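Local coordinates for protein dihydropteroate synthase (Clostridioides difficile, PDB 6PZ2) that probably catalyses the joining of a dihydropterin pyrophosphate to para-aminobenzoate to give dihydropteroate, a step of folate synthesis, and binds pteroic acid in its barrel, at residues E133-D141 with I153-I161; T143-I153 with G181-N189. All coordinates share one frame; numbering follows the deposited sequence.

Overall arrangement
Both contacts use helix 149-166 of a TIM barrel, and both reach the pteroic acid through their other segment. Contact 1 is the more deeply buried: the helix packs on strand 133-137 through aromatic and aliphatic groups, without a hydrogen bond between its segments. Contact 2, centred about 13 Å away, lies farther from the middle of the chain and is only partly buried; there the loop leading into the same helix meets the loop and first turn of helix 186-195, and two hydrogen bonds join them. Ile153 serves in both. The two are tied directly by His138 ND1 and Lys184 NZ, 2.7 Å apart in a probable hydrogen bond, and by the salt bridge of Asp155 with Lys147.

Contact 1 of 2, residues E133-D141 with I153-I161; sequences EVCIMHNQD and IKDFFKVSI. With PT1 (pteroic acid), chain K.
His138 sits between two side chains of the helix, with Ile153 over one ring face and Phe156 at its edge. CG1 of Ile153 lies 3.6 Å from the centroid of the imidazole and almost on its normal, a CH-pi contact centred on the ring. Against Phe156 the roles change: His138 turns its CD2 edge onto the phenyl face in a T-shaped pair, with centroids 5.0 Å apart and planes at 74°. CD2 arrives near the rim, 3.6 Å from Phe156 CG. The phenylalanine reaches up from the helix because its CG stands anti to the backbone N (chi1 176°), which also carries CE2 to 3.6 Å from Met137 O.

Phe157 leans along the strand end instead. Its CE2 comes within 3.4 Å of Ile136 O and also approaches the CB of His138. Farther down the helix, Ile136 directs its CG2 branch at Ser160, the methyl 3.6 Å from Ser160 CB. The serine hydroxyl is engaged by Arg118 and Gly116, and His138 ND1 has Lys184 as its probable partner, so polar groups at this buried boundary find partners beyond it.

Met137 points the other way, into the pteroic acid pocket, where its SD is 3.5 Å from N4 of the pterin. The strand thus separates ligand from helix, as expected in a TIM barrel. Strand 133-137 and helix 149-166 are the first two elements of a beta-alpha-beta unit; their segments run at 142° to each other, and the third, strand 174-177, lies beside 133-137, with strand 110-113 on its other flank.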
loop_
_atom_site.group_PDB
_atom_site.type_symbol
_atom_site.label_atom_id
_atom_site.label_comp_id
_atom_site.label_asym_id
_atom_site.label_seq_id
_atom_site.Cartn_x
_atom_site.Cartn_y
_atom_site.Cartn_z
ATOM N N GLU A 133 8.657 -17.576 -22.395
ATOM C CA GLU A 133 7.577 -16.796 -21.828
ATOM C C GLU A 133 7.705 -15.392 -22.405
ATOM O O GLU A 133 8.810 -14.993 -22.749
ATOM C CB GLU A 133 7.683 -16.762 -20.311
ATOM C CG GLU A 133 8.312 -18.032 -19.815
ATOM C CD GLU A 133 7.459 -18.711 -18.785
ATOM O OE1 GLU A 133 6.638 -19.552 -19.184
ATOM O OE2 GLU A 133 7.603 -18.331 -17.616
ATOM N N VAL A 134 6.574 -14.724 -22.537
ATOM C CA VAL A 134 6.583 -13.352 -22.993
ATOM C C VAL A 134 5.600 -12.517 -22.160
ATOM O O VAL A 134 4.472 -12.923 -21.850
ATOM C CB VAL A 134 6.278 -13.270 -24.498
ATOM C CG1 VAL A 134 5.007 -14.001 -24.884
ATOM C CG2 VAL A 134 6.226 -11.835 -25.009
ATOM N N CYS A 135 6.048 -11.305 -21.867
ATOM C CA CYS A 135 5.191 -10.283 -21.395
ATOM C C CYS A 135 4.856 -9.364 -22.566
ATOM O O CYS A 135 5.716 -8.675 -23.094
ATOM C CB CYS A 135 5.825 -9.485 -20.260
ATOM S SG CYS A 135 4.774 -8.139 -19.642
ATOM N N ILE A 136 3.566 -9.298 -22.844
ATOM C CA ILE A 136 3.031 -8.445 -23.880
ATOM C C ILE A 136 2.472 -7.189 -23.226
ATOM O O ILE A 136 1.424 -7.223 -22.603
ATOM C CB ILE A 136 1.905 -9.148 -24.660
ATOM C CG1 ILE A 136 2.390 -10.443 -25.305
ATOM C CG2 ILE A 136 1.287 -8.196 -25.675
ATOM C CD1 ILE A 136 1.310 -11.170 -26.090
ATOM N N MET A 137 3.145 -6.087 -23.452
ATOM C CA MET A 137 2.780 -4.867 -22.832
ATOM C C MET A 137 2.080 -3.957 -23.847
ATOM O O MET A 137 2.515 -3.876 -24.976
ATOM C CB MET A 137 4.017 -4.151 -22.289
ATOM C CG MET A 137 3.669 -3.024 -21.333
ATOM S SD MET A 137 5.009 -1.901 -20.950
ATOM C CE MET A 137 4.879 -0.761 -22.330
ATOM N N HIS A 138 1.023 -3.286 -23.409
ATOM C CA HIS A 138 0.304 -2.316 -24.218
ATOM C C HIS A 138 1.159 -1.062 -24.377
ATOM O O HIS A 138 1.669 -0.540 -23.386
ATOM C CB HIS A 138 -1.048 -1.936 -23.589
ATOM C CG HIS A 138 -1.710 -0.823 -24.332
ATOM N ND1 HIS A 138 -1.611 0.503 -23.949
ATOM C CD2 HIS A 138 -2.403 -0.838 -25.490
ATOM C CE1 HIS A 138 -2.249 1.251 -24.828
ATOM N NE2 HIS A 138 -2.744 0.451 -25.785
ATOM N N ASN A 139 1.228 -0.500 -25.583
ATOM C CA ASN A 139 2.007 0.731 -25.794
ATOM C C ASN A 139 1.487 1.399 -27.064
ATOM O O ASN A 139 0.982 0.704 -27.907
ATOM C CB ASN A 139 3.492 0.397 -25.997
ATOM C CG ASN A 139 4.445 1.566 -25.907
ATOM O OD1 ASN A 139 4.041 2.732 -25.845
ATOM N ND2 ASN A 139 5.726 1.248 -25.831
ATOM N N GLN A 140 1.627 2.708 -27.193
ATOM C CA GLN A 140 1.311 3.383 -28.429
ATOM C C GLN A 140 2.020 4.737 -28.394
ATOM O O GLN A 140 2.467 5.202 -27.317
ATOM C CB GLN A 140 -0.194 3.569 -28.627
ATOM C CG GLN A 140 -0.827 4.594 -27.678
ATOM C CD GLN A 140 -2.272 4.933 -27.957
ATOM O OE1 GLN A 140 -3.042 4.096 -28.429
ATOM N NE2 GLN A 140 -2.640 6.173 -27.653
ATOM N N ASP A 141 2.103 5.388 -29.543
ATOM C CA ASP A 141 2.624 6.759 -29.468
ATOM C C ASP A 141 1.478 7.750 -29.298
ATOM O O ASP A 141 0.430 7.603 -29.909
ATOM C CB ASP A 141 3.455 7.165 -30.681
ATOM C CG ASP A 141 4.806 6.476 -30.703
ATOM O OD1 ASP A 141 5.308 6.048 -29.626
ATOM O OD2 ASP A 141 5.290 6.278 -31.813
ATOM N N ILE A 153 -7.103 -1.265 -24.992
ATOM C CA ILE A 153 -6.020 -2.045 -24.447
ATOM C C ILE A 153 -6.353 -3.517 -24.679
ATOM O O ILE A 153 -5.501 -4.290 -25.146
ATOM C CB ILE A 153 -5.749 -1.701 -22.969
ATOM C CG1 ILE A 153 -5.064 -0.341 -22.851
ATOM C CG2 ILE A 153 -4.950 -2.778 -22.255
ATOM C CD1 ILE A 153 -5.198 0.265 -21.476
ATOM N N LYS A 154 -7.593 -3.877 -24.432
ATOM C CA LYS A 154 -7.962 -5.283 -24.597
ATOM C C LYS A 154 -7.916 -5.700 -26.074
ATOM O O LYS A 154 -7.545 -6.842 -26.378
ATOM C CB LYS A 154 -9.361 -5.547 -24.042
ATOM C CG LYS A 154 -9.438 -5.652 -22.525
ATOM C CD LYS A 154 -10.878 -5.756 -22.075
ATOM C CE LYS A 154 -11.055 -6.202 -20.643
ATOM N NZ LYS A 154 -12.488 -6.455 -20.364
ATOM N N ASP A 155 -8.324 -4.810 -26.969
ATOM C CA ASP A 155 -8.277 -5.081 -28.414
ATOM C C ASP A 155 -6.821 -5.342 -28.842
ATOM O O ASP A 155 -6.514 -6.280 -29.603
ATOM C CB ASP A 155 -8.821 -3.889 -29.222
ATOM C CG ASP A 155 -10.340 -3.744 -29.206
ATOM O OD1 ASP A 155 -11.017 -4.703 -28.803
ATOM O OD2 ASP A 155 -10.844 -2.663 -29.591
ATOM N N PHE A 156 -5.930 -4.481 -28.342
ATOM C CA PHE A 156 -4.512 -4.564 -28.618
ATOM C C PHE A 156 -3.973 -5.909 -28.131
ATOM O O PHE A 156 -3.271 -6.581 -28.876
ATOM C CB PHE A 156 -3.789 -3.405 -27.942
ATOM C CG PHE A 156 -2.289 -3.412 -28.052
ATOM C CD1 PHE A 156 -1.648 -2.525 -28.908
ATOM C CD2 PHE A 156 -1.527 -4.261 -27.263
ATOM C CE1 PHE A 156 -0.267 -2.529 -29.000
ATOM C CE2 PHE A 156 -0.144 -4.276 -27.371
ATOM C CZ PHE A 156 0.484 -3.407 -28.234
ATOM N N PHE A 157 -4.357 -6.323 -26.927
ATOM C CA PHE A 157 -3.888 -7.615 -26.444
ATOM C C PHE A 157 -4.377 -8.756 -27.339
ATOM O O PHE A 157 -3.662 -9.728 -27.526
ATOM C CB PHE A 157 -4.334 -7.880 -25.004
ATOM C CG PHE A 157 -3.640 -7.029 -23.975
ATOM C CD1 PHE A 157 -4.302 -6.655 -22.818
ATOM C CD2 PHE A 157 -2.320 -6.646 -24.137
ATOM C CE1 PHE A 157 -3.669 -5.898 -21.847
ATOM C CE2 PHE A 157 -1.677 -5.907 -23.158
ATOM C CZ PHE A 157 -2.353 -5.533 -22.021
ATOM N N LYS A 158 -5.596 -8.649 -27.849
ATOM C CA LYS A 158 -6.176 -9.712 -28.638
ATOM C C LYS A 158 -5.368 -9.900 -29.918
ATOM O O LYS A 158 -5.061 -11.012 -30.314
ATOM C CB LYS A 158 -7.615 -9.401 -29.053
ATOM C CG LYS A 158 -8.659 -10.327 -28.451
ATOM C CD LYS A 158 -8.626 -10.406 -26.931
ATOM C CE LYS A 158 -9.878 -11.045 -26.372
ATOM N NZ LYS A 158 -11.038 -10.135 -26.534
ATOM N N VAL A 159 -5.040 -8.794 -30.551
ATOM C CA VAL A 159 -4.240 -8.854 -31.762
ATOM C C VAL A 159 -2.839 -9.426 -31.477
ATOM O O VAL A 159 -2.357 -10.268 -32.229
ATOM C CB VAL A 159 -4.134 -7.451 -32.382
ATOM C CG1 VAL A 159 -3.074 -7.417 -33.469
ATOM C CG2 VAL A 159 -5.489 -6.971 -32.892
ATOM N N SER A 160 -2.157 -8.935 -30.443
ATOM C CA SER A 160 -0.814 -9.411 -30.089
ATOM C C SER A 160 -0.880 -10.891 -29.706
ATOM O O SER A 160 0.023 -11.644 -30.037
ATOM C CB SER A 160 -0.194 -8.573 -28.989
ATOM O OG SER A 160 -0.069 -7.215 -29.415
ATOM N N ILE A 161 -1.947 -11.315 -29.052
ATOM C CA ILE A 161 -2.039 -12.721 -28.637
ATOM C C ILE A 161 -2.198 -13.590 -29.894
ATOM O O ILE A 161 -1.650 -14.688 -29.980
ATOM C CB ILE A 161 -3.207 -12.944 -27.654
ATOM C CG1 ILE A 161 -2.955 -12.244 -26.317
ATOM C CG2 ILE A 161 -3.505 -14.438 -27.452
ATOM C CD1 ILE A 161 -4.180 -12.184 -25.427
HETATM C C2 PT1 K . 6.450 -1.661 -17.463
HETATM C C3 PT1 K . 7.763 -1.140 -17.802
HETATM C C5 PT1 K . 8.651 -2.114 -18.439
HETATM N N6 PT1 K . 8.198 0.124 -17.555
HETATM C C7 PT1 K . 6.969 -3.754 -18.358
HETATM N N9 PT1 K . 8.198 -3.341 -18.696
HETATM C C10 PT1 K . 9.433 0.496 -17.929
HETATM N N11 PT1 K . 6.568 -5.015 -18.608
HETATM C C12 PT1 K . 10.272 -0.419 -18.576
HETATM C C21 PT1 K . 7.242 7.839 -16.554
HETATM O O22 PT1 K . 6.135 8.262 -16.922
HETATM O O1 PT1 K . 5.529 -0.886 -16.869
HETATM N N4 PT1 K . 6.090 -2.923 -17.772
HETATM N N8 PT1 K . 9.890 -1.701 -18.781
HETATM C C13 PT1 K . 9.887 1.919 -17.679
HETATM N N14 PT1 K . 8.994 2.809 -18.412
HETATM C C15 PT1 K . 8.646 4.034 -17.962
HETATM C C16 PT1 K . 9.321 4.678 -16.918
HETATM C C17 PT1 K . 7.530 4.642 -18.524
HETATM C C18 PT1 K . 8.884 5.930 -16.491
HETATM C C19 PT1 K . 7.088 5.890 -18.096
HETATM C C20 PT1 K . 7.762 6.529 -17.068
HETATM O O23 PT1 K . 7.885 8.475 -15.716
#

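Contact 2 of 2, residues T143-I153 with G181-N189; sequences TNYDKDIMESI and GFGKDFEQN. With PT1 (pteroic acid), chain K; SO4 (sulfate ion), chain E.
Two of the loops that follow strands of the TIM barrel meet here, one leading into helix 149-166 and the other into helix 186-195, where Asp185 and Gln188 form a capping box. Asp185, the N-cap, accepts from Gln188 N through OD1, and Gln188 OE1 returns the bond to Asp185 N. Gln188 does double duty, for its NE2 donates to Thr143 O at 2.9 Å; the N-H points almost straight at the oxygen (176°), which lies in the plane of the amide. The same glutamine side chain thus closes the box and ties it to the opposing loop.

Tyr145 reaches across beside this amide, ring and amide planes nearly perpendicular at 88°. With CG anti to the carbonyl carbon (chi1 -69°), the ring is sent across toward 181-189, where the hydroxyl donates to Gly183 O over 2.6 Å, from above the carbonyl plane. Ile149 CD1 lies over one face of the tyrosine, toward the rim, and also packs 3.6 Å from Gln188 CB. Lys184 CG lies 3.6 Å from Tyr145 OH, and its CE meets Ile153 CD1. The lysine's bent end turns NZ back to Phe182 O; besides His138 ND1, the carbonyls of Pro178 and Gly179 also take part, holding the ammonium among several acceptors.

Toward the barrel mouth, C17 of the ligand's aminobenzoate ring lies over one face of Phe182 near the rim, and Phe182 CZ is 3.3 Å from the bridging N14. On the outer side a sulfate, probably from the crystallisation liquor, rests on the loop before helix 149-166, with Lys147 N donating to its O3 at 3.3 Å.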
loop_
_atom_site.group_PDB
_atom_site.type_symbol
_atom_site.label_atom_id
_atom_site.label_comp_id
_atom_site.label_asym_id
_atom_site.label_seq_id
_atom_site.Cartn_x
_atom_site.Cartn_y
_atom_site.Cartn_z
ATOM N N THR A 143 -1.309 9.962 -26.921
ATOM C CA THR A 143 -2.291 9.695 -25.881
ATOM C C THR A 143 -3.721 9.761 -26.428
ATOM O O THR A 143 -4.640 9.999 -25.648
ATOM C CB THR A 143 -2.111 10.676 -24.718
ATOM O OG1 THR A 143 -2.341 11.985 -25.243
ATOM C CG2 THR A 143 -0.736 10.593 -24.089
ATOM N N ASN A 144 -3.938 9.478 -27.710
ATOM C CA ASN A 144 -5.290 9.567 -28.248
ATOM C C ASN A 144 -5.919 8.173 -28.307
ATOM O O ASN A 144 -5.312 7.194 -28.691
ATOM C CB ASN A 144 -5.365 10.256 -29.612
ATOM C CG ASN A 144 -6.802 10.310 -30.090
ATOM O OD1 ASN A 144 -7.236 9.454 -30.862
ATOM N ND2 ASN A 144 -7.582 11.235 -29.546
ATOM N N TYR A 145 -7.165 8.096 -27.868
ATOM C CA TYR A 145 -7.921 6.854 -27.867
ATOM C C TYR A 145 -9.333 7.175 -28.379
ATOM O O TYR A 145 -10.010 7.960 -27.756
ATOM C CB TYR A 145 -7.990 6.268 -26.449
ATOM C CG TYR A 145 -6.671 5.750 -25.945
ATOM C CD1 TYR A 145 -6.317 4.423 -26.121
ATOM C CD2 TYR A 145 -5.761 6.597 -25.341
ATOM C CE1 TYR A 145 -5.092 3.936 -25.699
ATOM C CE2 TYR A 145 -4.533 6.128 -24.917
ATOM C CZ TYR A 145 -4.201 4.797 -25.097
ATOM O OH TYR A 145 -2.973 4.354 -24.723
ATOM N N ASP A 146 -9.772 6.580 -29.480
ATOM C CA ASP A 146 -11.102 6.830 -30.029
ATOM C C ASP A 146 -12.142 5.993 -29.292
ATOM O O ASP A 146 -13.276 6.398 -29.251
ATOM C CB ASP A 146 -11.213 6.497 -31.521
ATOM C CG ASP A 146 -10.337 7.343 -32.432
ATOM O OD1 ASP A 146 -10.045 8.513 -32.081
ATOM O OD2 ASP A 146 -9.962 6.822 -33.498
ATOM N N LYS A 147 -11.779 4.814 -28.813
ATOM C CA LYS A 147 -12.624 4.007 -27.952
ATOM C C LYS A 147 -12.243 4.215 -26.483
ATOM O O LYS A 147 -11.198 4.750 -26.156
ATOM C CB LYS A 147 -12.398 2.508 -28.150
ATOM C CG LYS A 147 -12.617 1.959 -29.546
ATOM C CD LYS A 147 -12.318 0.469 -29.586
ATOM C CE LYS A 147 -12.534 -0.163 -30.944
ATOM N NZ LYS A 147 -13.201 -1.480 -30.819
ATOM N N ASP A 148 -13.102 3.693 -25.621
ATOM C CA ASP A 148 -12.807 3.470 -24.220
ATOM C C ASP A 148 -11.371 2.929 -24.102
ATOM O O ASP A 148 -11.015 1.939 -24.763
ATOM C CB ASP A 148 -13.836 2.507 -23.614
ATOM C CG ASP A 148 -13.506 2.127 -22.179
ATOM O OD1 ASP A 148 -13.722 2.963 -21.291
ATOM O OD2 ASP A 148 -12.979 1.019 -21.969
ATOM N N ILE A 149 -10.557 3.572 -23.269
ATOM C CA ILE A 149 -9.164 3.185 -23.103
ATOM C C ILE A 149 -9.044 1.706 -22.711
ATOM O O ILE A 149 -8.186 1.024 -23.255
ATOM C CB ILE A 149 -8.411 4.100 -22.121
ATOM C CG1 ILE A 149 -6.923 3.747 -22.086
ATOM C CG2 ILE A 149 -9.020 4.077 -20.730
ATOM C CD1 ILE A 149 -6.074 4.882 -21.608
ATOM N N MET A 150 -9.906 1.160 -21.869
ATOM C CA MET A 150 -9.707 -0.248 -21.499
ATOM C C MET A 150 -10.121 -1.176 -22.646
ATOM O O MET A 150 -9.574 -2.290 -22.789
ATOM C CB MET A 150 -10.508 -0.607 -20.245
ATOM C CG MET A 150 -10.089 0.172 -19.028
ATOM S SD MET A 150 -8.325 0.018 -18.639
ATOM C CE MET A 150 -8.254 -1.711 -18.171
ATOM N N GLU A 151 -11.098 -0.750 -23.454
ATOM C CA GLU A 151 -11.478 -1.524 -24.641
ATOM C C GLU A 151 -10.292 -1.512 -25.622
ATOM O O GLU A 151 -10.022 -2.571 -26.174
ATOM C CB GLU A 151 -12.744 -0.998 -25.337
ATOM C CG GLU A 151 -14.079 -1.610 -24.909
ATOM C CD GLU A 151 -14.102 -2.684 -23.824
ATOM O OE1 GLU A 151 -13.945 -3.879 -24.167
ATOM O OE2 GLU A 151 -14.305 -2.336 -22.632
ATOM N N SER A 152 -9.614 -0.371 -25.846
ATOM C CA SER A 152 -8.472 -0.327 -26.769
ATOM C C SER A 152 -7.377 -1.283 -26.293
ATOM O O SER A 152 -6.816 -2.000 -27.108
ATOM C CB SER A 152 -7.871 1.033 -26.936
ATOM O OG SER A 152 -8.917 1.975 -26.935
ATOM N N ILE A 153 -7.103 -1.265 -24.992
ATOM C CA ILE A 153 -6.020 -2.045 -24.447
ATOM C C ILE A 153 -6.353 -3.517 -24.679
ATOM O O ILE A 153 -5.501 -4.290 -25.146
ATOM C CB ILE A 153 -5.749 -1.701 -22.969
ATOM C CG1 ILE A 153 -5.064 -0.341 -22.851
ATOM C CG2 ILE A 153 -4.950 -2.778 -22.255
ATOM C CD1 ILE A 153 -5.198 0.265 -21.476
ATOM N N GLY A 181 2.202 4.516 -18.078
ATOM C CA GLY A 181 3.231 5.448 -18.456
ATOM C C GLY A 181 3.551 5.428 -19.947
ATOM O O GLY A 181 4.390 6.223 -20.397
ATOM N N PHE A 182 2.897 4.574 -20.719
ATOM C CA PHE A 182 3.221 4.429 -22.135
ATOM C C PHE A 182 1.985 4.748 -22.968
ATOM O O PHE A 182 0.960 4.056 -22.872
ATOM C CB PHE A 182 3.637 2.997 -22.468
ATOM C CG PHE A 182 4.940 2.507 -21.888
ATOM C CD1 PHE A 182 4.959 1.817 -20.685
ATOM C CD2 PHE A 182 6.128 2.633 -22.594
ATOM C CE1 PHE A 182 6.147 1.307 -20.179
ATOM C CE2 PHE A 182 7.318 2.142 -22.077
ATOM C CZ PHE A 182 7.322 1.458 -20.878
ATOM N N GLY A 183 2.050 5.824 -23.747
ATOM C CA GLY A 183 0.898 6.161 -24.572
ATOM C C GLY A 183 -0.319 6.604 -23.777
ATOM O O GLY A 183 -1.472 6.429 -24.213
ATOM N N LYS A 184 -0.060 7.203 -22.623
ATOM C CA LYS A 184 -1.093 7.496 -21.649
ATOM C C LYS A 184 -0.652 8.705 -20.836
ATOM O O LYS A 184 0.441 8.715 -20.311
ATOM C CB LYS A 184 -1.348 6.326 -20.697
ATOM C CG LYS A 184 -1.810 5.045 -21.379
ATOM C CD LYS A 184 -1.791 3.851 -20.421
ATOM C CE LYS A 184 -2.035 2.529 -21.105
ATOM N NZ LYS A 184 -0.827 2.064 -21.832
ATOM N N ASP A 185 -1.540 9.675 -20.684
ATOM C CA ASP A 185 -1.299 10.786 -19.763
ATOM C C ASP A 185 -1.782 10.424 -18.351
ATOM O O ASP A 185 -2.255 9.312 -18.083
ATOM C CB ASP A 185 -1.955 12.079 -20.255
ATOM C CG ASP A 185 -3.464 12.035 -20.341
ATOM O OD1 ASP A 185 -4.133 11.171 -19.687
ATOM O OD2 ASP A 185 -3.964 12.870 -21.103
ATOM N N PHE A 186 -1.650 11.406 -17.472
ATOM C CA PHE A 186 -1.901 11.244 -16.045
ATOM C C PHE A 186 -3.277 10.618 -15.807
ATOM O O PHE A 186 -3.408 9.561 -15.180
ATOM C CB PHE A 186 -1.767 12.574 -15.299
ATOM C CG PHE A 186 -2.144 12.447 -13.845
ATOM C CD1 PHE A 186 -1.328 11.741 -12.970
ATOM C CD2 PHE A 186 -3.362 12.928 -13.391
ATOM C CE1 PHE A 186 -1.694 11.567 -11.648
ATOM C CE2 PHE A 186 -3.710 12.776 -12.060
ATOM C CZ PHE A 186 -2.889 12.088 -11.200
ATOM N N GLU A 187 -4.276 11.236 -16.403
ATOM C CA GLU A 187 -5.650 10.837 -16.162
ATOM C C GLU A 187 -5.899 9.427 -16.696
ATOM O O GLU A 187 -6.714 8.675 -16.157
ATOM C CB GLU A 187 -6.593 11.871 -16.782
ATOM C CG GLU A 187 -6.864 13.010 -15.820
ATOM C CD GLU A 187 -7.217 14.352 -16.434
ATOM O OE1 GLU A 187 -7.345 14.430 -17.674
ATOM O OE2 GLU A 187 -7.360 15.320 -15.657
ATOM N N GLN A 188 -5.263 9.111 -17.812
ATOM C CA GLN A 188 -5.485 7.818 -18.428
ATOM C C GLN A 188 -4.780 6.758 -17.573
ATOM O O GLN A 188 -5.305 5.660 -17.398
ATOM C CB GLN A 188 -4.973 7.810 -19.867
ATOM C CG GLN A 188 -5.763 8.743 -20.780
ATOM C CD GLN A 188 -5.061 9.110 -22.068
ATOM O OE1 GLN A 188 -3.839 9.166 -22.147
ATOM N NE2 GLN A 188 -5.843 9.374 -23.099
ATOM N N ASN A 189 -3.603 7.104 -17.072
ATOM C CA ASN A 189 -2.867 6.170 -16.213
ATOM C C ASN A 189 -3.683 5.856 -14.952
ATOM O O ASN A 189 -3.819 4.671 -14.548
ATOM C CB ASN A 189 -1.499 6.739 -15.845
ATOM C CG ASN A 189 -0.495 6.623 -16.970
ATOM O OD1 ASN A 189 -0.423 5.578 -17.606
ATOM N ND2 ASN A 189 0.249 7.688 -17.227
HETATM C C2 PT1 K . 6.450 -1.661 -17.463
HETATM C C3 PT1 K . 7.763 -1.140 -17.802
HETATM C C5 PT1 K . 8.651 -2.114 -18.439
HETATM N N6 PT1 K . 8.198 0.124 -17.555
HETATM C C7 PT1 K . 6.969 -3.754 -18.358
HETATM N N9 PT1 K . 8.198 -3.341 -18.696
HETATM C C10 PT1 K . 9.433 0.496 -17.929
HETATM N N11 PT1 K . 6.568 -5.015 -18.608
HETATM C C12 PT1 K . 10.272 -0.419 -18.576
HETATM C C21 PT1 K . 7.242 7.839 -16.554
HETATM O O22 PT1 K . 6.135 8.262 -16.922
HETATM O O1 PT1 K . 5.529 -0.886 -16.869
HETATM N N4 PT1 K . 6.090 -2.923 -17.772
HETATM N N8 PT1 K . 9.890 -1.701 -18.781
HETATM C C13 PT1 K . 9.887 1.919 -17.679
HETATM N N14 PT1 K . 8.994 2.809 -18.412
HETATM C C15 PT1 K . 8.646 4.034 -17.962
HETATM C C16 PT1 K . 9.321 4.678 -16.918
HETATM C C17 PT1 K . 7.530 4.642 -18.524
HETATM C C18 PT1 K . 8.884 5.930 -16.491
HETATM C C19 PT1 K . 7.088 5.890 -18.096
HETATM C C20 PT1 K . 7.762 6.529 -17.068
HETATM O O23 PT1 K . 7.885 8.475 -15.716
HETATM S S SO4 E . -8.639 3.150 -30.537
HETATM O O1 SO4 E . -9.494 3.809 -31.553
HETATM O O2 SO4 E . -7.244 3.166 -31.030
HETATM O O3 SO4 E . -8.637 3.911 -29.259
HETATM O O4 SO4 E . -9.148 1.759 -30.360
#